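Glutathione s-transferase (Haemonchus contortus, PDB 2WS2) probably catalyses the conjugation of glutathione to electrophilic substrates, as a sigma-family glutathione transferase that pairs a thioredoxin-like domain with an all-helical one. Local coordinates at residues Glu85-Val88 / Asp89-Asp93; Pro190-Lys193 / Lys194-Thr198. One frame throughout, in Å; residues are numbered along the deposited sequence.

Interaction 1: Glu85-Val88 / Asp89-Asp93; sequences EAVV and DSIAD
Glu85 O receives the backbone N of Asp89 at 3.0 Å, the first of four i to i+4 bonds between 85-88 and 89-93 in this buried stretch of the alpha-helix 82-100, which faces the second subunit. That amide lies well above the carbonyl plane. A water lies 2.7 Å from Glu85 O and 2.8 Å from Asp89 OD1, placed to bridge them. The aspartate's main polar partner lies outside this stretch: OD1 forms a salt bridge with Arg69 of the same chain, while OD2 makes a long, weak ion pair with Arg69 of the second subunit. Two arginines beside one buried carboxylate would be expected to stabilise its charged form. One residue on, Ala86 O accepts Ser90 N. Val87 O is gripped twice, by Ile91 N and by the hydroxyl of Ser90. A chi1 of 78° sets Ser90 OG between its backbone N and carbonyl carbon, from where it donates to Val87 O at 2.7 Å. On the apolar side Val87 CG1 meets Ile91 CD1 at 4.2 Å. Around the helix, Ala86 packs on Leu61 of the second subunit, Val87 and Ile91 on Val149, and Val88 on Phe155 of helix 155-162. Val88 O accepts Ala92 N at 3.1 Å, nearly along the C=O axis.

Interaction 2: Pro190-Lys193 / Lys194-Thr198; sequences PKLK and KWIET
Leu192 and Trp195 both carry CG anti to the backbone N (chi1 171° and 174°), and the second torsion of the leucine then sets its CD1 at the edge of the indole, near the ring plane, on one side of the C-terminal-domain helix 190-198. The touching atoms are Leu192 CD1 and Trp195 CD1, 4.1 Å apart. The same leucine methyl, Leu192 CD1, meets Ile196 CG2 more closely, at 3.7 Å, so a single branch serves both residues of the next turn. This apolar side looks into the protein: Leu192 and Trp195 lie against Gln20 of helix 16-24, Ile196 touches Phe165, and Trp195 NE1 is hydrogen-bonded to Glu16. The indole thus fastens this helix to the first helix of the thioredoxin-like domain.

Beneath these side chains the backbone bonding is uneven. Leu192 O takes the backbone N of Ile196 at 2.8 Å in an almost straight bond (170° at the hydrogen), whereas the bond from Trp195 N to Lys191 O is weak at 3.3 Å. The exposed side carries charge instead. Lys193 and Glu197 are one turn apart, and the lysine bends at its last torsion, leaving Lys193 NZ 3.8 Å from Glu197 OE1 in a long salt bridge. Lys194 also belongs to this network through Glu197 OE2, although the placement of that oxygen is less certain. Further along, the hydroxyl of Thr198 turns back on the chain; its OG1 lies 2.5 Å from Lys194 O, suspiciously short for a hydrogen bond, so its detail is doubtful.

How the interactions relate
Interactions 1 and 2 each span a little over two turns of a separate helix, and they come in series along the chain: 85-93 lies near the start of helix 82-100, and 190-198 makes up the last helix. Their centres are 25 Å apart and their nearest atoms about 15 Å, so they do not touch. Both helices belong to the helical part of the glutathione transferase fold, and both meet the thioredoxin-like domain of their own chain, 85-93 at helix 64-75 and 190-198 at helix 16-24. They differ in the dimer: interaction 1 also faces the second subunit and contributes to the interface, whereas interaction 2 has no contact with the other subunit.

Interaction 1: Glu85-Val88 / Asp89-Asp93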
ATOM      1  N   GLU A  85       4.194  -6.953  13.172  1.00 23.86           N
ATOM      2  CA  GLU A  85       3.263  -7.009  12.047  1.00 23.93           C
ATOM      3  C   GLU A  85       3.278  -5.691  11.302  1.00 23.10           C
ATOM      4  O   GLU A  85       2.991  -5.629  10.119  1.00 23.19           O
ATOM      5  CB  GLU A  85       1.861  -7.322  12.525  1.00 25.17           C
ATOM      6  CG  GLU A  85       1.701  -8.718  13.002  1.00 26.60           C
ATOM      7  CD  GLU A  85       0.300  -9.013  13.447  1.00 29.83           C
ATOM      8  OE1 GLU A  85      -0.650  -8.901  12.636  1.00 29.63           O
ATOM      9  OE2 GLU A  85       0.152  -9.380  14.627  1.00 32.32           O
ATOM     10  N   ALA A  86       3.624  -4.635  12.002  1.00 22.78           N
ATOM     11  CA  ALA A  86       3.590  -3.321  11.387  1.00 22.72           C
ATOM     12  C   ALA A  86       4.925  -3.161  10.732  1.00 22.06           C
ATOM     13  O   ALA A  86       5.063  -2.509   9.727  1.00 22.11           O
ATOM     14  CB  ALA A  86       3.384  -2.249  12.414  1.00 23.48           C
ATOM     15  N   VAL A  87       5.936  -3.702  11.368  1.00 22.01           N
ATOM     16  CA  VAL A  87       7.280  -3.676  10.748  1.00 22.19           C
ATOM     17  C   VAL A  87       7.226  -4.333   9.354  1.00 22.26           C
ATOM     18  O   VAL A  87       7.702  -3.789   8.369  1.00 22.45           O
ATOM     19  CB  VAL A  87       8.337  -4.311  11.689  1.00 23.06           C
ATOM     20  CG1 VAL A  87       9.545  -4.909  10.874  1.00 24.24           C
ATOM     21  CG2 VAL A  87       8.817  -3.299  12.773  1.00 23.55           C
ATOM     22  N   VAL A  88       6.657  -5.519   9.326  1.00 22.57           N
ATOM     23  CA  VAL A  88       6.353  -6.356   8.169  1.00 23.24           C
ATOM     24  C   VAL A  88       5.565  -5.580   7.128  1.00 22.93           C
ATOM     25  O   VAL A  88       5.959  -5.539   5.950  1.00 23.45           O
ATOM     26  CB  VAL A  88       5.477  -7.526   8.612  1.00 24.01           C
ATOM     27  CG1 VAL A  88       4.637  -8.095   7.431  1.00 24.95           C
ATOM     28  CG2 VAL A  88       6.323  -8.650   9.246  1.00 25.41           C
ATOM     29  N   ASP A  89       4.498  -4.908   7.596  1.00 22.64           N
ATOM     30  CA  ASP A  89       3.760  -4.021   6.752  1.00 23.08           C
ATOM     31  C   ASP A  89       4.699  -2.977   6.177  1.00 22.92           C
ATOM     32  O   ASP A  89       4.685  -2.809   5.019  1.00 23.54           O
ATOM     33  CB  ASP A  89       2.562  -3.343   7.513  1.00 23.73           C
ATOM     34  CG  ASP A  89       1.378  -4.293   7.708  1.00 24.80           C
ATOM     35  OD1 ASP A  89       1.305  -5.346   7.013  1.00 25.25           O
ATOM     36  OD2 ASP A  89       0.469  -4.006   8.539  1.00 25.79           O
ATOM     37  N   SER A  90       5.542  -2.314   6.978  1.00 22.50           N
ATOM     38  CA  SER A  90       6.301  -1.150   6.494  1.00 23.01           C
ATOM     39  C   SER A  90       7.313  -1.543   5.415  1.00 23.41           C
ATOM     40  O   SER A  90       7.632  -0.749   4.526  1.00 24.29           O
ATOM     41  CB  SER A  90       7.059  -0.449   7.651  1.00 23.11           C
ATOM     42  OG  SER A  90       8.262  -1.191   7.978  1.00 23.02           O
ATOM     43  N   ILE A  91       7.868  -2.741   5.554  1.00 23.35           N
ATOM     44  CA  ILE A  91       8.809  -3.312   4.521  1.00 24.54           C
ATOM     45  C   ILE A  91       8.116  -3.728   3.178  1.00 25.17           C
ATOM     46  O   ILE A  91       8.535  -3.322   2.120  1.00 26.22           O
ATOM     47  CB  ILE A  91       9.665  -4.481   5.082  1.00 25.41           C
ATOM     48  CG1 ILE A  91      10.487  -3.974   6.276  1.00 25.49           C
ATOM     49  CG2 ILE A  91      10.616  -5.035   3.952  1.00 27.60           C
ATOM     50  CD1 ILE A  91      11.319  -5.027   7.022  1.00 26.97           C
ATOM     51  N   ALA A  92       7.034  -4.497   3.249  1.00 24.93           N
ATOM     52  CA  ALA A  92       6.107  -4.678   2.089  1.00 25.86           C
ATOM     53  C   ALA A  92       5.650  -3.386   1.378  1.00 26.22           C
ATOM     54  O   ALA A  92       5.389  -3.377   0.174  1.00 27.59           O
ATOM     55  CB  ALA A  92       4.885  -5.493   2.494  1.00 25.97           C
ATOM     56  N   ASP A  93       5.523  -2.308   2.141  1.00 25.53           N
ATOM     57  CA  ASP A  93       5.082  -1.036   1.608  1.00 26.60           C
ATOM     58  C   ASP A  93       6.299  -0.452   0.861  1.00 27.34           C
ATOM     59  O   ASP A  93       6.190   0.085  -0.236  1.00 28.90           O
ATOM     60  CB  ASP A  93       4.731  -0.136   2.769  1.00 26.31           C
ATOM     61  CG  ASP A  93       3.208   0.185   2.874  1.00 27.65           C
ATOM     62  OD1 ASP A  93       2.299  -0.535   2.362  1.00 28.43           O
ATOM     63  OD2 ASP A  93       2.960   1.157   3.570  1.00 28.42           O
TER
HETATM   64  O   HOH W   1       1.302  -7.370   9.004  1.00  2.00           O

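Interaction 2: Pro190-Lys193 / Lys194-Thr198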
ATOM      1  N   PRO A 190      10.720 -25.624   1.929  1.00 32.93           N
ATOM      2  CA  PRO A 190      10.241 -26.788   1.181  1.00 33.10           C
ATOM      3  C   PRO A 190       8.873 -26.642   0.500  1.00 31.86           C
ATOM      4  O   PRO A 190       8.700 -27.130  -0.605  1.00 30.49           O
ATOM      5  CB  PRO A 190      10.160 -27.880   2.251  1.00 33.46           C
ATOM      6  CG  PRO A 190      10.018 -27.143   3.525  1.00 32.74           C
ATOM      7  CD  PRO A 190      10.878 -25.946   3.360  1.00 34.10           C
ATOM      8  N   LYS A 191       7.913 -26.011   1.169  1.00 30.65           N
ATOM      9  CA  LYS A 191       6.568 -25.846   0.601  1.00 30.81           C
ATOM     10  C   LYS A 191       6.650 -25.008  -0.665  1.00 29.89           C
ATOM     11  O   LYS A 191       6.133 -25.406  -1.689  1.00 29.80           O
ATOM     12  CB  LYS A 191       5.629 -25.177   1.615  1.00 31.78           C
ATOM     13  CG  LYS A 191       5.491 -25.915   2.916  1.00 30.21           C
ATOM     14  CD  LYS A 191       4.255 -26.773   2.938  1.00 25.75           C
ATOM     15  CE  LYS A 191       4.398 -27.938   3.879  1.00 23.89           C
ATOM     16  NZ  LYS A 191       3.427 -29.013   3.473  1.00 24.22           N
ATOM     17  N   LEU A 192       7.334 -23.868  -0.562  1.00 29.56           N
ATOM     18  CA  LEU A 192       7.559 -22.904  -1.632  1.00 28.58           C
ATOM     19  C   LEU A 192       8.451 -23.458  -2.740  1.00 28.84           C
ATOM     20  O   LEU A 192       8.188 -23.235  -3.915  1.00 27.69           O
ATOM     21  CB  LEU A 192       8.159 -21.613  -1.050  1.00 28.57           C
ATOM     22  CG  LEU A 192       8.678 -20.503  -1.976  1.00 27.65           C
ATOM     23  CD1 LEU A 192       7.529 -19.825  -2.762  1.00 32.65           C
ATOM     24  CD2 LEU A 192       9.474 -19.449  -1.259  1.00 30.80           C
ATOM     25  N   LYS A 193       9.465 -24.243  -2.364  1.00 28.57           N
ATOM     26  CA  LYS A 193      10.442 -24.744  -3.337  1.00 29.51           C
ATOM     27  C   LYS A 193       9.729 -25.501  -4.462  1.00 29.45           C
ATOM     28  O   LYS A 193       9.917 -25.172  -5.627  1.00 30.09           O
ATOM     29  CB  LYS A 193      11.506 -25.610  -2.628  1.00 29.92           C
ATOM     30  CG  LYS A 193      12.697 -25.993  -3.492  1.00 30.01           C
ATOM     31  CD  LYS A 193      13.492 -27.105  -2.770  1.00 32.35           C
ATOM     32  CE  LYS A 193      14.215 -28.008  -3.773  1.00 32.77           C
ATOM     33  NZ  LYS A 193      14.935 -27.206  -4.810  1.00 32.45           N
ATOM     34  N   LYS A 194       8.888 -26.456  -4.058  1.00 28.92           N
ATOM     35  CA  LYS A 194       8.016 -27.312  -4.861  1.00 28.40           C
ATOM     36  C   LYS A 194       6.864 -26.585  -5.595  1.00 29.51           C
ATOM     37  O   LYS A 194       6.410 -27.047  -6.644  1.00 28.61           O
ATOM     38  CB  LYS A 194       7.454 -28.397  -3.929  1.00 27.26           C
ATOM     39  CG  LYS A 194       6.400 -29.341  -4.454  1.00 28.84           C
ATOM     40  CD  LYS A 194       6.949 -30.735  -4.964  1.00 29.19           C
ATOM     41  CE  LYS A 194       7.803 -30.590  -6.208  1.00 33.25           C
ATOM     42  NZ  LYS A 194       8.389 -31.871  -6.698  1.00 31.97           N
ATOM     43  N   TRP A 195       6.379 -25.483  -5.006  1.00 30.54           N
ATOM     44  CA  TRP A 195       5.535 -24.499  -5.688  1.00 30.13           C
ATOM     45  C   TRP A 195       6.252 -23.855  -6.867  1.00 30.58           C
ATOM     46  O   TRP A 195       5.767 -23.916  -8.013  1.00 29.70           O
ATOM     47  CB  TRP A 195       5.079 -23.379  -4.721  1.00 29.70           C
ATOM     48  CG  TRP A 195       4.336 -22.294  -5.432  1.00 30.14           C
ATOM     49  CD1 TRP A 195       4.669 -20.972  -5.516  1.00 26.65           C
ATOM     50  CD2 TRP A 195       3.142 -22.463  -6.199  1.00 28.87           C
ATOM     51  NE1 TRP A 195       3.738 -20.299  -6.275  1.00 29.90           N
ATOM     52  CE2 TRP A 195       2.793 -21.191  -6.713  1.00 28.27           C
ATOM     53  CE3 TRP A 195       2.334 -23.570  -6.508  1.00 28.52           C
ATOM     54  CZ2 TRP A 195       1.658 -20.987  -7.515  1.00 25.30           C
ATOM     55  CZ3 TRP A 195       1.210 -23.370  -7.314  1.00 31.24           C
ATOM     56  CH2 TRP A 195       0.897 -22.088  -7.817  1.00 27.17           C
ATOM     57  N   ILE A 196       7.391 -23.209  -6.616  1.00 31.08           N
ATOM     58  CA  ILE A 196       8.137 -22.623  -7.735  1.00 32.42           C
ATOM     59  C   ILE A 196       8.653 -23.654  -8.777  1.00 33.36           C
ATOM     60  O   ILE A 196       9.069 -23.272  -9.879  1.00 35.36           O
ATOM     61  CB  ILE A 196       9.261 -21.612  -7.314  1.00 32.48           C
ATOM     62  CG1 ILE A 196      10.635 -22.292  -7.265  1.00 29.54           C
ATOM     63  CG2 ILE A 196       8.898 -20.870  -6.020  1.00 34.22           C
ATOM     64  CD1 ILE A 196      11.738 -21.474  -7.929  1.00 32.90           C
ATOM     65  N   GLU A 197       8.600 -24.936  -8.443  1.00 33.69           N
ATOM     66  CA  GLU A 197       8.994 -26.009  -9.377  1.00 34.18           C
ATOM     67  C   GLU A 197       7.813 -26.484 -10.208  1.00 34.32           C
ATOM     68  O   GLU A 197       7.988 -27.102 -11.246  1.00 33.69           O
ATOM     69  CB  GLU A 197       9.482 -27.251  -8.626  1.00 34.17           C
ATOM     70  CG  GLU A 197      10.770 -27.167  -7.800  1.00 32.31           C
ATOM     71  CD  GLU A 197      10.855 -28.366  -6.858  1.00 34.50           C
ATOM     72  OE1 GLU A 197      11.968 -28.827  -6.464  1.00 38.16           O
ATOM     73  OE2 GLU A 197       9.779 -28.863  -6.498  1.00 33.19           O
ATOM     74  N   THR A 198       6.606 -26.249  -9.725  1.00 34.68           N
ATOM     75  CA  THR A 198       5.452 -26.890 -10.301  1.00 35.04           C
ATOM     76  C   THR A 198       4.363 -25.860 -10.598  1.00 35.89           C
ATOM     77  O   THR A 198       3.211 -26.223 -10.855  1.00 35.54           O
ATOM     78  CB  THR A 198       4.884 -27.967  -9.361  1.00 35.56           C
ATOM     79  OG1 THR A 198       4.479 -27.352  -8.133  1.00 36.37           O
ATOM     80  CG2 THR A 198       5.926 -29.087  -9.077  1.00 35.55           C
TER